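Local structure of sugar ABC transporter, sugar-binding protein (Streptococcus pneumoniae, 2HEU) at residues L141-P146 / K157-K162; I207-P212 / D384-V389; L294-S299 / A310-M315. The protein probably binds sugars outside the cell and delivers them to an ABC transporter, as a solute-binding protein related to the periplasmic binding proteins. All coordinates share one frame; numbering follows the deposited sequence.

Interaction 1 (L141-P146 / K157-K162)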
# COMPACT_ATOMS: atom_id res chain seq x y z
N LEU A 141 -19.18 -14.49 19.30
CA LEU A 141 -20.12 -13.38 19.65
C LEU A 141 -21.24 -13.22 18.68
O LEU A 141 -22.11 -12.38 18.86
CB LEU A 141 -19.35 -12.07 19.84
CG LEU A 141 -18.33 -12.05 20.97
CD1 LEU A 141 -17.53 -10.79 20.75
CD2 LEU A 141 -19.06 -12.07 22.27
N GLY A 142 -21.29 -14.05 17.68
CA GLY A 142 -22.32 -13.97 16.68
C GLY A 142 -22.27 -12.76 15.79
O GLY A 142 -23.32 -12.28 15.34
N LEU A 143 -21.08 -12.20 15.57
CA LEU A 143 -20.88 -11.01 14.79
C LEU A 143 -20.47 -11.30 13.39
O LEU A 143 -19.84 -12.33 13.15
CB LEU A 143 -19.79 -10.17 15.41
CG LEU A 143 -20.07 -9.81 16.83
CD1 LEU A 143 -18.80 -9.17 17.47
CD2 LEU A 143 -21.27 -8.91 17.04
N LYS A 144 -20.71 -10.33 12.50
CA LYS A 144 -20.44 -10.49 11.12
C LYS A 144 -19.63 -9.29 10.65
O LYS A 144 -19.75 -8.15 11.15
CB LYS A 144 -21.76 -10.53 10.32
CG LYS A 144 -22.72 -11.54 10.71
CD LYS A 144 -22.20 -12.93 10.53
CE LYS A 144 -23.36 -13.95 10.70
NZ LYS A 144 -23.84 -13.93 12.13
N VAL A 145 -18.81 -9.55 9.66
CA VAL A 145 -18.13 -8.47 8.93
C VAL A 145 -19.16 -7.45 8.44
O VAL A 145 -20.20 -7.85 7.83
CB VAL A 145 -17.37 -9.10 7.65
CG1 VAL A 145 -16.99 -8.03 6.66
CG2 VAL A 145 -16.11 -9.88 8.19
N PRO A 146 -18.92 -6.16 8.61
CA PRO A 146 -19.93 -5.13 8.20
C PRO A 146 -19.81 -4.81 6.73
O PRO A 146 -18.73 -4.76 6.20
CB PRO A 146 -19.55 -3.95 9.07
CG PRO A 146 -18.05 -4.07 9.16
CD PRO A 146 -17.72 -5.55 9.24
N LYS A 157 -20.54 -0.79 18.27
CA LYS A 157 -21.39 -0.65 19.45
C LYS A 157 -21.70 -1.99 20.01
O LYS A 157 -21.74 -2.16 21.25
CB LYS A 157 -22.68 0.08 19.06
CG LYS A 157 -22.45 1.51 18.67
CD LYS A 157 -23.72 2.17 18.10
CE LYS A 157 -23.42 3.54 17.50
NZ LYS A 157 -24.67 4.05 16.83
N ASP A 158 -21.97 -3.00 19.22
CA ASP A 158 -22.30 -4.33 19.69
C ASP A 158 -21.14 -4.97 20.42
O ASP A 158 -21.36 -5.64 21.45
CB ASP A 158 -22.72 -5.26 18.53
CG ASP A 158 -24.08 -4.89 17.96
OD1 ASP A 158 -24.82 -4.02 18.51
OD2 ASP A 158 -24.42 -5.49 16.92
N ILE A 159 -19.92 -4.77 19.95
CA ILE A 159 -18.74 -5.30 20.67
C ILE A 159 -18.61 -4.66 22.02
O ILE A 159 -18.37 -5.32 23.06
CB ILE A 159 -17.50 -5.15 19.79
CG1 ILE A 159 -17.58 -6.05 18.57
CG2 ILE A 159 -16.24 -5.43 20.63
CD1 ILE A 159 -16.54 -5.71 17.50
N VAL A 160 -18.74 -3.33 22.10
CA VAL A 160 -18.68 -2.66 23.37
C VAL A 160 -19.72 -3.19 24.31
O VAL A 160 -19.43 -3.43 25.47
CB VAL A 160 -18.84 -1.12 23.23
CG1 VAL A 160 -18.83 -0.44 24.57
CG2 VAL A 160 -17.66 -0.53 22.38
N ALA A 161 -20.96 -3.39 23.82
CA ALA A 161 -22.00 -3.85 24.73
C ALA A 161 -21.69 -5.26 25.27
O ALA A 161 -22.20 -5.56 26.35
CB ALA A 161 -23.34 -3.76 23.96
N LYS A 162 -20.98 -6.07 24.51
CA LYS A 162 -20.53 -7.37 24.95
C LYS A 162 -19.29 -7.37 25.84
O LYS A 162 -18.86 -8.41 26.33
CB LYS A 162 -20.27 -8.26 23.72
CG LYS A 162 -21.55 -8.51 22.92
CD LYS A 162 -21.29 -9.26 21.65
CE LYS A 162 -22.51 -9.35 20.72
NZ LYS A 162 -23.09 -10.68 20.95

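Interaction 2 (I207-P212 / D384-V389)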
# COMPACT_ATOMS: atom_id res chain seq x y z
N ILE A 207 -12.84 23.17 1.23
CA ILE A 207 -13.32 22.08 2.08
C ILE A 207 -14.08 22.72 3.24
O ILE A 207 -13.48 23.51 3.98
CB ILE A 207 -12.15 21.18 2.58
CG1 ILE A 207 -11.38 20.60 1.37
CG2 ILE A 207 -12.62 20.12 3.57
CD1 ILE A 207 -10.00 20.07 1.72
N LYS A 208 -15.36 22.44 3.38
CA LYS A 208 -16.19 23.05 4.42
C LYS A 208 -16.89 22.01 5.23
O LYS A 208 -17.33 20.97 4.75
CB LYS A 208 -17.22 23.97 3.78
CG LYS A 208 -16.59 25.23 3.25
CD LYS A 208 -17.52 26.02 2.34
CE LYS A 208 -18.78 26.37 2.83
NZ LYS A 208 -19.42 27.29 1.87
N LEU A 209 -17.06 22.34 6.51
CA LEU A 209 -17.75 21.43 7.45
C LEU A 209 -19.15 21.09 7.00
O LEU A 209 -19.59 20.00 7.20
CB LEU A 209 -17.74 22.09 8.84
CG LEU A 209 -18.37 21.26 9.91
CD1 LEU A 209 -17.71 19.90 10.07
CD2 LEU A 209 -18.32 22.06 11.26
N SER A 210 -19.82 22.04 6.32
CA SER A 210 -21.16 21.84 5.84
C SER A 210 -21.26 20.94 4.63
O SER A 210 -22.35 20.57 4.21
CB SER A 210 -21.79 23.19 5.54
OG SER A 210 -20.98 24.01 4.70
N ASP A 211 -20.14 20.62 3.96
CA ASP A 211 -20.23 19.83 2.75
C ASP A 211 -20.74 18.45 3.07
O ASP A 211 -20.21 17.77 4.02
CB ASP A 211 -18.82 19.68 2.16
CG ASP A 211 -18.25 20.91 1.59
OD1 ASP A 211 -19.00 21.87 1.15
OD2 ASP A 211 -17.01 20.95 1.40
N PRO A 212 -21.64 17.87 2.28
CA PRO A 212 -22.04 16.46 2.46
C PRO A 212 -20.89 15.50 2.53
O PRO A 212 -20.91 14.53 3.30
CB PRO A 212 -22.97 16.23 1.30
CG PRO A 212 -23.62 17.57 1.10
CD PRO A 212 -22.52 18.52 1.30
N ASP A 384 -12.59 17.30 17.31
CA ASP A 384 -12.80 18.70 16.89
C ASP A 384 -13.07 18.73 15.36
O ASP A 384 -12.13 18.67 14.56
CB ASP A 384 -11.62 19.55 17.30
CG ASP A 384 -11.81 21.00 16.94
OD1 ASP A 384 -12.77 21.36 16.27
OD2 ASP A 384 -10.88 21.74 17.35
N LYS A 385 -14.32 18.77 14.97
CA LYS A 385 -14.68 18.71 13.54
C LYS A 385 -14.21 19.92 12.77
O LYS A 385 -13.60 19.78 11.72
CB LYS A 385 -16.20 18.49 13.39
CG LYS A 385 -16.76 17.32 14.14
CD LYS A 385 -18.24 17.24 13.93
CE LYS A 385 -18.85 15.97 14.35
NZ LYS A 385 -19.09 16.02 15.86
N GLN A 386 -14.53 21.12 13.26
CA GLN A 386 -14.06 22.32 12.58
C GLN A 386 -12.54 22.33 12.51
O GLN A 386 -11.95 22.76 11.51
CB GLN A 386 -14.63 23.57 13.23
CG GLN A 386 -14.25 24.85 12.42
CD GLN A 386 -14.98 24.85 11.08
OE1 GLN A 386 -14.27 24.87 10.02
NE2 GLN A 386 -16.24 24.83 11.05
N GLY A 387 -11.88 21.93 13.58
CA GLY A 387 -10.45 21.87 13.59
C GLY A 387 -9.90 20.97 12.50
O GLY A 387 -8.91 21.26 11.85
N MET A 388 -10.55 19.80 12.30
CA MET A 388 -10.12 18.89 11.25
C MET A 388 -10.29 19.52 9.87
O MET A 388 -9.42 19.40 9.02
CB MET A 388 -10.84 17.53 11.37
CG MET A 388 -10.41 16.57 10.31
SD MET A 388 -10.90 14.88 10.57
CE MET A 388 -12.68 14.93 10.44
N VAL A 389 -11.43 20.18 9.63
CA VAL A 389 -11.63 20.90 8.37
C VAL A 389 -10.57 21.95 8.18
O VAL A 389 -9.99 22.07 7.09
CB VAL A 389 -13.05 21.47 8.33
CG1 VAL A 389 -13.20 22.43 7.14
CG2 VAL A 389 -14.09 20.36 8.27

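Interaction 3 (L294-S299 / A310-M315)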
# COMPACT_ATOMS: atom_id res chain seq x y z
N LEU A 294 6.88 -4.50 -4.55
CA LEU A 294 7.91 -5.00 -5.50
C LEU A 294 7.57 -4.49 -6.85
O LEU A 294 6.55 -4.91 -7.45
CB LEU A 294 7.97 -6.53 -5.44
CG LEU A 294 9.24 -7.08 -6.19
CD1 LEU A 294 10.51 -6.89 -5.34
CD2 LEU A 294 9.04 -8.53 -6.59
N ALA A 295 8.32 -3.51 -7.32
CA ALA A 295 7.91 -2.68 -8.47
C ALA A 295 9.20 -2.17 -9.05
O ALA A 295 9.98 -1.52 -8.38
CB ALA A 295 6.99 -1.55 -8.04
N TRP A 296 9.44 -2.52 -10.34
CA TRP A 296 10.75 -2.29 -10.96
C TRP A 296 10.66 -1.43 -12.19
O TRP A 296 9.77 -1.55 -13.03
CB TRP A 296 11.43 -3.60 -11.36
CG TRP A 296 11.76 -4.56 -10.28
CD1 TRP A 296 11.67 -4.34 -8.91
CD2 TRP A 296 12.20 -5.91 -10.39
NE1 TRP A 296 12.04 -5.45 -8.23
CE2 TRP A 296 12.42 -6.44 -9.11
CE3 TRP A 296 12.51 -6.70 -11.52
CZ2 TRP A 296 12.89 -7.75 -8.89
CZ3 TRP A 296 12.98 -7.97 -11.29
CH2 TRP A 296 13.16 -8.48 -10.00
N SER A 297 11.70 -0.59 -12.32
CA SER A 297 11.96 0.24 -13.50
C SER A 297 13.39 -0.05 -14.03
O SER A 297 14.21 -0.59 -13.26
CB SER A 297 11.82 1.71 -13.15
OG SER A 297 10.49 2.03 -12.75
N ILE A 298 13.62 0.26 -15.28
CA ILE A 298 14.93 0.01 -15.91
C ILE A 298 15.54 1.31 -16.26
O ILE A 298 14.89 2.19 -16.84
CB ILE A 298 14.75 -0.86 -17.16
CG1 ILE A 298 14.07 -2.20 -16.84
CG2 ILE A 298 16.10 -1.07 -17.86
CD1 ILE A 298 13.82 -3.04 -18.08
N SER A 299 16.83 1.51 -15.95
CA SER A 299 17.50 2.72 -16.40
C SER A 299 17.46 2.86 -17.92
O SER A 299 17.81 1.94 -18.67
CB SER A 299 18.97 2.66 -15.98
OG SER A 299 19.65 3.79 -16.51
N ALA A 310 15.84 -8.75 -19.53
CA ALA A 310 15.68 -10.18 -19.26
C ALA A 310 15.45 -10.38 -17.78
O ALA A 310 14.68 -11.32 -17.43
CB ALA A 310 16.95 -10.95 -19.72
N PHE A 311 16.11 -9.64 -16.94
CA PHE A 311 15.85 -9.83 -15.50
C PHE A 311 14.42 -9.47 -15.10
O PHE A 311 13.77 -10.18 -14.33
CB PHE A 311 16.93 -9.02 -14.69
CG PHE A 311 16.89 -9.23 -13.21
CD1 PHE A 311 17.21 -10.45 -12.70
CD2 PHE A 311 16.52 -8.23 -12.37
CE1 PHE A 311 17.27 -10.66 -11.35
CE2 PHE A 311 16.52 -8.49 -11.01
CZ PHE A 311 16.90 -9.68 -10.48
N VAL A 312 13.95 -8.33 -15.64
CA VAL A 312 12.57 -7.92 -15.38
C VAL A 312 11.59 -8.99 -15.94
O VAL A 312 10.64 -9.40 -15.25
CB VAL A 312 12.30 -6.57 -15.95
CG1 VAL A 312 10.82 -6.15 -15.78
CG2 VAL A 312 13.21 -5.50 -15.28
N GLU A 313 11.84 -9.44 -17.18
CA GLU A 313 10.95 -10.44 -17.78
C GLU A 313 10.90 -11.69 -16.92
O GLU A 313 9.84 -12.28 -16.76
CB GLU A 313 11.42 -10.74 -19.20
CG GLU A 313 10.48 -11.70 -19.90
CD GLU A 313 10.81 -13.14 -19.77
OE1 GLU A 313 12.01 -13.49 -19.93
OE2 GLU A 313 9.87 -13.96 -19.67
N TYR A 314 12.03 -12.15 -16.42
CA TYR A 314 12.09 -13.34 -15.67
C TYR A 314 11.12 -13.27 -14.47
O TYR A 314 10.38 -14.24 -14.20
CB TYR A 314 13.55 -13.59 -15.14
CG TYR A 314 13.77 -14.88 -14.49
CD1 TYR A 314 14.04 -15.02 -13.16
CD2 TYR A 314 13.77 -16.05 -15.24
CE1 TYR A 314 14.28 -16.20 -12.58
CE2 TYR A 314 14.03 -17.29 -14.67
CZ TYR A 314 14.26 -17.36 -13.34
OH TYR A 314 14.46 -18.56 -12.70
N MET A 315 11.11 -12.12 -13.77
CA MET A 315 10.25 -11.99 -12.61
C MET A 315 8.78 -11.97 -12.95
O MET A 315 7.93 -12.23 -12.06
CB MET A 315 10.68 -10.74 -11.83
CG MET A 315 10.09 -10.64 -10.41
SD MET A 315 11.00 -11.73 -9.34
CE MET A 315 9.93 -12.07 -9.09

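Interaction 1 (L141-P146 / K157-K162)
K162 NZ donates to L141 O at 2.9 Å. NZ approaches in the carbonyl plane, on a lone pair of L141 O, with a C=O...N angle of 139°. The acceptor belongs to the end of helix 135-141, where G142 takes a positive phi and completes a Schellman motif. A positive charge placed there is probably favourable, since the C-terminal end of a helix is the negative end of its dipole. The K162 chain runs extended from its backbone as far as CE and then bends at its last torsion (chi4 -99°), which turns NZ onto the oxygen. On the way it runs alongside the L141 side chain, the two pointing opposite ways. K162 CD rests 3.6 Å from L141 CD2 and 3.9 Å from L141 CB, and the aliphatic part of the lysine is thus spent on apolar packing.

L143 fills the space beside this lysine. Its two methyls divide the work: CD2 touches K162 CE at 3.9 Å. CD1 is pressed against I159 CG1 at 3.5 Å. The L143 branch comes slantwise across I159, the isoleucine being the buried member of a contact otherwise near the surface.

The contact joins the end of helix 135-141 and the loop that follows it to the last turn of helix 149-161. L143 also reaches L155 one turn earlier, I159 packs on P166, and L141 touches L252. Farther along the connecting loop, V145 and P146 lie on F276 of strand 273-276.

Interaction 2 (I207-P212 / D384-V389)
L209 lays its isobutyl group over the N-terminal end of helix 385-396. Its CG stands opposite the backbone N (chi1 -178°), which carries the branch out over the helix. CD1 settles 3.9 Å from K385 CB and 4.1 Å from V389 CG2, while CD2 comes beside the Q386 side chain. The side chains of L209 and V389 meet at about a right angle.

V389 works with both methyls. CG2 lies 3.9 Å from L209 CA, against the backbone of the turn, and CG1 touches I207 O at 3.4 Å. The same CG1 faces I207 CG2 at a looser 4.3 Å, so the valine spans the loop from I207 to L209.

Each segment holds its own shape. Residues K208 to D211 form a type I turn, closed by the backbone bond from D211 N to K208 O at 2.9 Å. The D211 side chain adds a second bond, K208 N donating to D211 OD2 at 3.0 Å with an N-H...O angle of 162°. D211 OD2 also receives Y198 OH, which links the turn to helix 192-199. On the other side D384 is the N-cap of helix 385-396: G387 N reaches D384 OD1 at 2.9 Å, from well above the carboxylate plane.

I218 of helix 212-222 packs against both L209 and K385. Between the two segments themselves no hydrogen bond forms. Their fit rests on aliphatic surfaces of I207, L209 and V389, and the polar link of the loop to this helix comes one turn on, from N393 ND2 to I207 O.

Interaction 3 (L294-S299 / A310-M315)
W296 and F311 lie with their planes almost parallel, 4° apart, but slid so far that the six-membered ring of the tryptophan and the phenyl ring barely overlap; their centroids are 5.0 Å apart. The closest atoms of this offset pair are W296 CH2 and F311 CE2, at 3.5 Å. M315 comes to the ring from the other side of its plane. There W296 CZ3 meets M315 CB at 3.6 Å, and the sulfur stands obliquely, SD being 4.9 Å from the centroid of the six-membered ring, a Met-aromatic contact. The edge of the indole is also used: V312 CG2 lies near the ring plane, 4.0 Å from W296 CE3, with F311 O in plane at the edge as well.

With V312 CG1 anti to the backbone N (chi1 176°), CG2 is the methyl left to face I298, touching both its CG1 and its CD1 at 3.8 Å. The indole is enclosed further by Y23 and by F124, the latter edge-to-face.

The axes of strand 295-298 and of helix piece 310-315 approach to 9.7 Å and run roughly antiparallel (157°). The sheet is ordered 48-53, 19-24, 74-76, 295-298, 122-123. Insertion of the late strand 295-298 next to the third strand, 74-76, and antiparallel to it matches the type II periplasmic binding protein fold, in line with this protein's family.

Overall arrangement
The three contacts are separate: the centres of interactions 1 and 2 are 30 Å apart, and interaction 3 lies 46 Å and 44 Å from them, on the opposite side of the chain's centre. Interaction 1 closes before the other two begin, whereas interaction 3 is nested within the long loop closed by interaction 2. Interaction 1 joins the end of helix 135-141 and the following loop to the end of helix 149-161, beside the three-stranded sheet; interaction 2 brings helix 385-396 back to the loop before helix 212-222. Interaction 3 belongs to the core of the five-stranded mixed sheet. This distribution is consistent with a two-lobed binding protein whose chain passes repeatedly between lobes, here in its apo form.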